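Local coordinates for putative calcium binding protein (Streptomyces coelicolor, PDB 3AKB) that binds calcium ions through EF-hand loops and is thought to take part in calcium-mediated regulation, at residues A[12-17]-A[23-28]; A[31-36]-A[104-109]; A[141-146]-A[151-156]. The protein carries 2 engineered substitutions. All coordinates share one frame; numbering follows the deposited sequence. Where two conformers were deposited one is given.

Contact 1: A[12-17]-A[23-28]; sequences TFDQDG and RSDFSG. With CA (calcium ion), chain E.
Phe-13 to Asp-16 meet the start of helix 23-37 in a metal-bridged contact that closes the first EF-hand calcium loop, and Asp-25 has the largest share of it. Both carboxylate oxygens of Asp-25 hold the ion, OD2 at 2.4 Å and OD1 at 2.6 Å from the calcium, while Asp-14 OD1 and Asp-16 OD1 give one bond each; Asp-14 OD2 is held by the backbone N of Gly-19. The CG of Asp-25 lies anti to its own carbonyl carbon (chi1 -79°), which sends the carboxylate out to the loop. There Asp-25 OD1 also accepts the backbone N of Asp-16 at 2.9 Å, a nearly straight bond (165°) with the donor almost in line with the C-O bond. The carboxylate planes of Asp-16 and Asp-25 stand 71° apart, and the calcium bound by both probably offsets the repulsion between their OD1 atoms, 3.0 Å apart. Asn-18 OD1, the backbone O of His-20 and a water complete the site; a second water links Asp-16 OD2 to Ser-24 OG. Gln-15 rests its CB on Asp-25 O at 3.6 Å, then bends back so that NE2 donates to Thr-12 O at 2.8 Å and also to Phe-127 O. An alanine here, lacking the amide, would be likely to leave this corner of the loop freer to shift. Phe-13 CD1 meets Phe-26 CZ obliquely at 3.6 Å; this aromatic pair packs against Ile-21 of strand 20-21 and Leu-56, Trp-57 and Leu-60 of helix 44-64.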
loop_
_atom_site.group_PDB
_atom_site.type_symbol
_atom_site.label_atom_id
_atom_site.label_comp_id
_atom_site.label_asym_id
_atom_site.label_seq_id
_atom_site.Cartn_x
_atom_site.Cartn_y
_atom_site.Cartn_z
ATOM N N THR A 12 -8.155 -3.184 1.314
ATOM C CA THR A 12 -6.879 -2.876 0.690
ATOM C C THR A 12 -5.767 -3.618 1.438
ATOM O O THR A 12 -4.842 -4.146 0.820
ATOM C CB THR A 12 -6.604 -1.356 0.690
ATOM O OG1 THR A 12 -7.610 -0.699 -0.102
ATOM C CG2 THR A 12 -5.223 -1.067 0.115
ATOM N N PHE A 13 -5.864 -3.702 2.760
ATOM C CA PHE A 13 -4.842 -4.415 3.545
ATOM C C PHE A 13 -5.052 -5.936 3.523
ATOM O O PHE A 13 -4.093 -6.712 3.506
ATOM C CB PHE A 13 -4.847 -3.943 5.006
ATOM C CG PHE A 13 -4.241 -2.571 5.228
ATOM C CD1 PHE A 13 -2.979 -2.245 4.730
ATOM C CD2 PHE A 13 -4.919 -1.629 6.017
ATOM C CE1 PHE A 13 -2.416 -0.955 4.994
ATOM C CE2 PHE A 13 -4.364 -0.347 6.286
ATOM C CZ PHE A 13 -3.110 -0.019 5.766
ATOM N N ASP A 14 -6.322 -6.342 3.521
ATOM C CA ASP A 14 -6.685 -7.768 3.522
ATOM C C ASP A 14 -6.634 -8.303 2.101
ATOM O O ASP A 14 -7.654 -8.676 1.506
ATOM C CB ASP A 14 -8.064 -7.967 4.159
ATOM C CG ASP A 14 -8.445 -9.425 4.259
ATOM O OD1 ASP A 14 -7.523 -10.284 4.275
ATOM O OD2 ASP A 14 -9.677 -9.726 4.318
ATOM N N GLN A 15 -5.404 -8.394 1.590
ATOM C CA GLN A 15 -5.148 -8.745 0.205
ATOM C C GLN A 15 -5.711 -10.096 -0.211
ATOM O O GLN A 15 -6.164 -10.235 -1.353
ATOM C CB GLN A 15 -3.648 -8.640 -0.080
ATOM C CG GLN A 15 -3.167 -7.188 -0.177
ATOM C CD GLN A 15 -3.491 -6.559 -1.526
ATOM O OE1 GLN A 15 -3.200 -7.152 -2.566
ATOM N NE2 GLN A 15 -4.056 -5.366 -1.524
ATOM N N ASP A 16 -5.712 -11.084 0.701
ATOM C CA ASP A 16 -6.249 -12.407 0.367
ATOM C C ASP A 16 -7.745 -12.578 0.690
ATOM O O ASP A 16 -8.347 -13.635 0.422
ATOM C CB ASP A 16 -5.364 -13.523 0.950
ATOM C CG ASP A 16 -5.451 -13.626 2.457
ATOM O OD1 ASP A 16 -6.353 -13.036 3.095
ATOM O OD2 ASP A 16 -4.594 -14.362 2.998
ATOM N N GLY A 17 -8.345 -11.528 1.229
ATOM C CA GLY A 17 -9.794 -11.456 1.422
ATOM C C GLY A 17 -10.382 -12.293 2.533
ATOM O O GLY A 17 -11.609 -12.459 2.600
ATOM N N ARG A 23 0.783 -10.906 8.217
ATOM C CA ARG A 23 2.009 -10.571 7.500
ATOM C C ARG A 23 1.917 -11.117 6.077
ATOM O O ARG A 23 2.401 -10.491 5.157
ATOM C CB ARG A 23 3.251 -11.110 8.200
ATOM C CG ARG A 23 4.539 -10.564 7.604
ATOM C CD ARG A 23 5.738 -11.193 8.251
ATOM N NE ARG A 23 5.954 -12.532 7.728
ATOM C CZ ARG A 23 7.069 -13.225 7.906
ATOM N NH1 ARG A 23 8.072 -12.714 8.631
ATOM N NH2 ARG A 23 7.150 -14.436 7.380
ATOM N N SER A 24 1.282 -12.274 5.910
ATOM C CA SER A 24 1.210 -12.925 4.596
ATOM C C SER A 24 0.404 -12.110 3.581
ATOM O O SER A 24 0.633 -12.210 2.371
ATOM C CB SER A 24 0.676 -14.342 4.676
ATOM O OG SER A 24 -0.621 -14.340 5.205
ATOM N N ASP A 25 -0.523 -11.277 4.042
ATOM C CA ASP A 25 -1.239 -10.394 3.104
ATOM C C ASP A 25 -0.253 -9.453 2.437
ATOM O O ASP A 25 -0.325 -9.203 1.217
ATOM C CB ASP A 25 -2.288 -9.559 3.846
ATOM C CG ASP A 25 -3.584 -10.321 4.164
ATOM O OD1 ASP A 25 -4.231 -10.893 3.244
ATOM O OD2 ASP A 25 -3.967 -10.332 5.366
ATOM N N PHE A 26 0.672 -8.936 3.249
ATOM C CA PHE A 26 1.702 -7.980 2.792
ATOM C C PHE A 26 2.769 -8.651 1.931
ATOM O O PHE A 26 3.136 -8.114 0.883
ATOM C CB PHE A 26 2.328 -7.280 3.997
ATOM C CG PHE A 26 1.436 -6.243 4.621
ATOM C CD1 PHE A 26 1.567 -4.896 4.263
ATOM C CD2 PHE A 26 0.486 -6.598 5.590
ATOM C CE1 PHE A 26 0.756 -3.926 4.830
ATOM C CE2 PHE A 26 -0.328 -5.616 6.145
ATOM C CZ PHE A 26 -0.190 -4.286 5.754
ATOM N N SER A 27 3.270 -9.811 2.360
ATOM C CA SER A 27 4.244 -10.516 1.542
ATOM C C SER A 27 3.619 -10.978 0.231
ATOM O O SER A 27 4.297 -10.982 -0.776
ATOM C CB SER A 27 4.904 -11.671 2.289
ATOM O OG SER A 27 3.960 -12.651 2.665
ATOM N N GLY A 28 2.333 -11.337 0.249
ATOM C CA GLY A 28 1.642 -11.757 -0.970
ATOM C C GLY A 28 1.514 -10.599 -1.964
ATOM O O GLY A 28 1.617 -10.804 -3.195
HETATM CA CA CA E . -5.935 -11.725 5.030
HETATM O O HOH W 1 -1.991 -14.621 2.880
HETATM O O HOH W 2 -4.498 -13.526 5.539
#

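Contact 2: A[31-36]-A[104-109]. Engineered in segment 31-36: Met-33 (natural residue Leu). With CA (calcium ion), chain C.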
loop_
_atom_site.group_PDB
_atom_site.type_symbol
_atom_site.label_atom_id
_atom_site.label_comp_id
_atom_site.label_asym_id
_atom_site.label_seq_id
_atom_site.Cartn_x
_atom_site.Cartn_y
_atom_site.Cartn_z
ATOM N N LYS A 31 4.875 -10.144 -3.470
ATOM C CA LYS A 31 5.091 -11.206 -4.461
ATOM C C LYS A 31 4.379 -10.842 -5.780
ATOM O O LYS A 31 4.940 -10.964 -6.872
ATOM C CB LYS A 31 4.557 -12.547 -3.928
ATOM C CG LYS A 31 4.760 -13.682 -4.893
ATOM C CD LYS A 31 4.256 -15.000 -4.337
ATOM C CE LYS A 31 5.366 -15.775 -3.682
ATOM N NZ LYS A 31 5.125 -17.259 -3.763
ATOM N N ALA A 32 3.147 -10.360 -5.671
ATOM C CA ALA A 32 2.341 -10.107 -6.869
ATOM C C ALA A 32 2.910 -8.924 -7.645
ATOM O O ALA A 32 2.922 -8.930 -8.883
ATOM C CB ALA A 32 0.865 -9.881 -6.497
ATOM N N MET A 33 3.408 -7.915 -6.934
ATOM C CA MET A 33 3.977 -6.768 -7.640
ATOM C C MET A 33 5.275 -7.157 -8.352
ATOM O O MET A 33 5.516 -6.745 -9.480
ATOM C CB MET A 33 4.254 -5.578 -6.699
ATOM C CG MET A 33 4.560 -4.317 -7.455
ATOM S SD MET A 33 5.437 -2.993 -6.489
ATOM C CE MET A 33 5.626 -1.820 -7.881
ATOM N N LEU A 34 6.119 -7.937 -7.677
ATOM C CA LEU A 34 7.335 -8.425 -8.309
ATOM C C LEU A 34 7.046 -9.257 -9.551
ATOM O O LEU A 34 7.773 -9.146 -10.567
ATOM C CB LEU A 34 8.156 -9.237 -7.295
ATOM C CG LEU A 34 8.694 -8.387 -6.147
ATOM C CD1 LEU A 34 9.299 -9.315 -5.075
ATOM C CD2 LEU A 34 9.708 -7.345 -6.580
ATOM N N ALA A 35 6.021 -10.107 -9.475
ATOM C CA ALA A 35 5.626 -10.919 -10.615
ATOM C C ALA A 35 5.138 -10.061 -11.786
ATOM O O ALA A 35 5.508 -10.325 -12.955
ATOM C CB ALA A 35 4.576 -11.925 -10.196
ATOM N N GLU A 36 4.370 -9.007 -11.482
ATOM C CA GLU A 36 3.849 -8.108 -12.513
ATOM C C GLU A 36 4.983 -7.455 -13.321
ATOM O O GLU A 36 4.870 -7.298 -14.556
ATOM C CB GLU A 36 2.949 -7.038 -11.861
ATOM C CG GLU A 36 2.489 -5.894 -12.776
ATOM C CD GLU A 36 1.602 -6.366 -13.894
ATOM O OE1 GLU A 36 0.739 -7.232 -13.634
ATOM O OE2 GLU A 36 1.770 -5.901 -15.040
ATOM N N LEU A 104 8.394 1.982 -5.946
ATOM C CA LEU A 104 8.796 2.825 -7.075
ATOM C C LEU A 104 9.984 2.233 -7.831
ATOM O O LEU A 104 10.054 2.299 -9.059
ATOM C CB LEU A 104 9.138 4.250 -6.613
ATOM C CG LEU A 104 7.878 5.038 -6.231
ATOM C CD1 LEU A 104 8.207 6.262 -5.440
ATOM C CD2 LEU A 104 7.056 5.489 -7.463
ATOM N N GLY A 105 10.935 1.668 -7.094
ATOM C CA GLY A 105 12.110 1.056 -7.743
ATOM C C GLY A 105 11.703 -0.109 -8.624
ATOM O O GLY A 105 12.229 -0.286 -9.732
ATOM N N VAL A 106 10.776 -0.921 -8.127
ATOM C CA VAL A 106 10.284 -2.051 -8.910
ATOM C C VAL A 106 9.569 -1.633 -10.188
ATOM O O VAL A 106 9.721 -2.291 -11.241
ATOM C CB VAL A 106 9.372 -2.962 -8.039
ATOM C CG1 VAL A 106 8.672 -4.017 -8.857
ATOM C CG2 VAL A 106 10.198 -3.624 -6.963
ATOM N N ALA A 107 8.784 -0.556 -10.081
ATOM C CA ALA A 107 7.958 -0.087 -11.193
ATOM C C ALA A 107 8.707 0.823 -12.188
ATOM O O ALA A 107 8.141 1.227 -13.216
ATOM C CB ALA A 107 6.688 0.605 -10.661
ATOM N N ASP A 108 9.957 1.152 -11.877
ATOM C CA ASP A 108 10.826 1.915 -12.780
ATOM C C ASP A 108 11.494 0.948 -13.754
ATOM O O ASP A 108 12.488 0.320 -13.424
ATOM C CB ASP A 108 11.868 2.678 -11.958
ATOM C CG ASP A 108 12.923 3.340 -12.816
ATOM O OD1 ASP A 108 12.706 3.443 -14.048
ATOM O OD2 ASP A 108 13.933 3.818 -12.240
ATOM N N THR A 109 10.920 0.810 -14.942
ATOM C CA THR A 109 11.312 -0.263 -15.844
ATOM C C THR A 109 12.541 0.071 -16.692
ATOM O O THR A 109 13.188 -0.840 -17.217
ATOM C CB THR A 109 10.160 -0.690 -16.752
ATOM O OG1 THR A 109 9.819 0.383 -17.638
ATOM C CG2 THR A 109 8.957 -1.110 -15.932
HETATM CA CA CA C . 11.567 4.932 -15.395
HETATM O O HOH W 3 10.114 3.332 -16.223
HETATM O O HOH W 4 10.541 6.292 -17.005
#
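Helix 23-37 packs on the C-terminal end of helix 89-107 through Met-33, Leu-34, Val-106 and Ala-107, a small, wholly apolar and buried interface. Met-33 is an engineered residue standing where the natural chain has leucine. Its CG lies anti to the backbone N (chi1 -168°) and the chain stays extended beyond it, which carries the terminal methyl across to the facing helix. Met-33 CE ends 3.8 Å from Ala-107 CB and 3.9 Å from Val-106 CG1, so this methyl touches two successive residues; Met-33 and Val-106 approach tip to tip. The other branch of the valine is used differently: Val-106 CG2 meets Leu-34 CD2 at 3.8 Å, the two side chains crossing at about a right angle. One valine thus lies against both Met-33 and Leu-34, and the CA atoms of Leu-34 and Val-106 are 7.0 Å apart. In EF-hand terms, helix 23-37 is the one that leaves the first calcium loop, and helix 89-107 is the one that enters the third. Just past the packed residues, Asp-108 opens that third loop: its OD1 binds a calcium ion at 2.3 Å, together with two waters and with Asp-110 OD1, Asp-112 OD1 and the backbone O of Ala-114. Asp-108 OD2 is held by the backbone N of Gly-113. Phe-37 adds its side chain to Val-106 and Ala-107, and Leu-49 of helix 44-64 touches both Met-33 and Leu-34.

Contact 3: A[141-146]-A[151-156]; sequences LDTDGD and ETEIVP. With CA (calcium ion), chain I; CA (calcium ion), chain B.
Glu-153, the buried residue of this surface contact, reaches from the first turn of helix 151-161 into the loop 142-146 and grips a calcium ion with both carboxylate oxygens, Glu-153 OE2 at 2.4 Å and the longer Glu-153 OE1 at 2.7 Å. Placing CG anti to the carbonyl carbon (chi1 -70°) and keeping the chain extended beyond it lets the carboxylate reach the ion from the helix. Here the packing is close: Glu-153 CB lies 3.3 Å from Leu-141 O, and Glu-153 OE2 stands 3.0 Å from Asp-144 OD1, two acceptors brought together by the metal, with their carboxylate planes 75° apart. Glu-153 OE2 also takes weak bonds from the backbone N of Thr-143 (3.1 Å) and of Asp-144, whereas Glu-153 OE1 accepts the backbone N of Gly-150. Asp-142 OD1, Asp-144 OD1 and Asp-146 OD1, the backbone O of Lys-148 and a water fill the remaining places round the ion, and Asp-142 OD2 is fixed by the N of Gly-147. Away from the ion the contact is looser. Leu-141 CD1 and Ile-154 CG2 come no nearer than 4.4 Å, a light apolar touch. On the outer side Asp-144 is exposed and Asp-146 partly so; a second calcium is modelled at their OD2 atoms, but its bonds to these two atoms are implausibly short for calcium, and the site is doubtful. Twelve residues from Asp-142 to Glu-153, opening on a monodentate aspartate and closing on a bidentate glutamate, make the canonical EF-hand loop.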
loop_
_atom_site.group_PDB
_atom_site.type_symbol
_atom_site.label_atom_id
_atom_site.label_comp_id
_atom_site.label_asym_id
_atom_site.label_seq_id
_atom_site.Cartn_x
_atom_site.Cartn_y
_atom_site.Cartn_z
ATOM N N LEU A 141 -2.910 10.406 -9.198
ATOM C CA LEU A 141 -1.649 10.523 -8.469
ATOM C C LEU A 141 -0.639 11.474 -9.118
ATOM O O LEU A 141 0.283 11.951 -8.444
ATOM C CB LEU A 141 -1.026 9.134 -8.289
ATOM C CG LEU A 141 -1.741 8.260 -7.249
ATOM C CD1 LEU A 141 -1.188 6.862 -7.295
ATOM C CD2 LEU A 141 -1.588 8.867 -5.871
ATOM N N ASP A 142 -0.785 11.711 -10.421
ATOM C CA ASP A 142 0.112 12.610 -11.158
ATOM C C ASP A 142 -0.365 14.044 -10.979
ATOM O O ASP A 142 -0.974 14.623 -11.872
ATOM C CB ASP A 142 0.133 12.233 -12.638
ATOM C CG ASP A 142 1.112 13.066 -13.444
ATOM O OD1 ASP A 142 2.021 13.648 -12.847
ATOM O OD2 ASP A 142 0.942 13.156 -14.680
ATOM N N THR A 143 -0.094 14.600 -9.808
ATOM C CA THR A 143 -0.681 15.896 -9.439
ATOM C C THR A 143 -0.065 17.082 -10.163
ATOM O O THR A 143 -0.663 18.162 -10.188
ATOM C CB THR A 143 -0.624 16.141 -7.933
ATOM O OG1 THR A 143 0.723 15.976 -7.486
ATOM C CG2 THR A 143 -1.557 15.164 -7.218
ATOM N N ASP A 144 1.094 16.888 -10.785
ATOM C CA ASP A 144 1.724 17.974 -11.547
ATOM C C ASP A 144 1.648 17.754 -13.052
ATOM O O ASP A 144 2.092 18.587 -13.839
ATOM C CB ASP A 144 3.163 18.278 -11.058
ATOM C CG ASP A 144 4.131 17.106 -11.238
ATOM O OD1 ASP A 144 3.728 16.026 -11.726
ATOM O OD2 ASP A 144 5.322 17.268 -10.895
ATOM N N GLY A 145 1.082 16.622 -13.449
ATOM C CA GLY A 145 0.742 16.393 -14.855
ATOM C C GLY A 145 1.885 16.117 -15.831
ATOM O O GLY A 145 1.712 16.273 -17.040
ATOM N N ASP A 146 3.056 15.725 -15.320
ATOM C CA ASP A 146 4.232 15.448 -16.163
ATOM C C ASP A 146 4.322 13.986 -16.609
ATOM O O ASP A 146 5.297 13.579 -17.263
ATOM C CB ASP A 146 5.541 15.876 -15.474
ATOM C CG ASP A 146 5.714 15.286 -14.076
ATOM O OD1 ASP A 146 5.062 14.264 -13.757
ATOM O OD2 ASP A 146 6.502 15.850 -13.272
ATOM N N GLU A 151 7.675 9.763 -5.496
ATOM C CA GLU A 151 7.504 9.529 -4.066
ATOM C C GLU A 151 6.778 10.685 -3.384
ATOM O O GLU A 151 5.990 10.457 -2.461
ATOM C CB GLU A 151 8.869 9.300 -3.409
ATOM C CG GLU A 151 8.814 8.836 -1.923
ATOM C CD GLU A 151 10.121 8.218 -1.473
ATOM O OE1 GLU A 151 10.846 7.690 -2.323
ATOM O OE2 GLU A 151 10.428 8.271 -0.276
ATOM N N THR A 152 7.036 11.922 -3.825
ATOM C CA THR A 152 6.398 13.093 -3.201
ATOM C C THR A 152 4.911 13.163 -3.538
ATOM O O THR A 152 4.145 13.895 -2.887
ATOM C CB THR A 152 7.118 14.415 -3.552
ATOM O OG1 THR A 152 7.085 14.601 -4.965
ATOM C CG2 THR A 152 8.562 14.378 -3.076
ATOM N N GLU A 153 4.494 12.396 -4.542
ATOM C CA GLU A 153 3.068 12.266 -4.872
ATOM C C GLU A 153 2.435 11.105 -4.107
ATOM O O GLU A 153 1.371 11.272 -3.500
ATOM C CB GLU A 153 2.855 12.152 -6.395
ATOM C CG GLU A 153 3.159 13.500 -7.123
ATOM C CD GLU A 153 3.304 13.418 -8.633
ATOM O OE1 GLU A 153 3.748 12.377 -9.146
ATOM O OE2 GLU A 153 3.001 14.417 -9.353
ATOM N N ILE A 154 3.088 9.940 -4.094
ATOM C CA ILE A 154 2.456 8.773 -3.477
ATOM C C ILE A 154 2.444 8.757 -1.949
ATOM O O ILE A 154 1.505 8.225 -1.364
ATOM C CB ILE A 154 2.955 7.425 -4.058
ATOM C CG1 ILE A 154 4.408 7.107 -3.684
ATOM C CG2 ILE A 154 2.798 7.396 -5.569
ATOM C CD1 ILE A 154 4.812 5.681 -4.090
ATOM N N VAL A 155 3.461 9.308 -1.295
ATOM C CA VAL A 155 3.456 9.207 0.158
ATOM C C VAL A 155 2.304 10.001 0.795
ATOM O O VAL A 155 1.549 9.440 1.582
ATOM C CB VAL A 155 4.849 9.469 0.800
ATOM C CG1 VAL A 155 4.782 9.380 2.322
ATOM C CG2 VAL A 155 5.855 8.446 0.270
ATOM N N PRO A 156 2.119 11.292 0.417
ATOM C CA PRO A 156 0.931 11.983 0.961
ATOM C C PRO A 156 -0.411 11.407 0.473
ATOM O O PRO A 156 -1.397 11.433 1.212
ATOM C CB PRO A 156 1.104 13.427 0.473
ATOM C CG PRO A 156 2.009 13.351 -0.655
ATOM C CD PRO A 156 2.940 12.195 -0.411
HETATM CA CA CA I . 3.989 13.734 -11.473
HETATM CA CA CA B . 6.701 16.017 -11.433
HETATM O O HOH W 5 8.140 13.892 -11.231
HETATM O O HOH W 6 6.103 14.188 -10.815
#

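Overall arrangement
From the N terminus, contact 1 comes first and closes the calcium loop between helices 2-13 and 23-37. The same second helix runs on into contact 2, whose segment 31-36 starts after only two intervening residues, and there it meets helix 89-107 across 67 intervening residues. Contact 3 follows as another short closure, joining the loop after helix 131-141 to helix 151-161. None of the three nests in or crosses another; they stand in series. Contacts 2 and 3 touch, since Leu-104 CD1 packs on Ile-154 CD1 at 3.7 Å, whereas contacts 1 and 3 lie on opposite sides of the chain's centre, about 25 Å between centres.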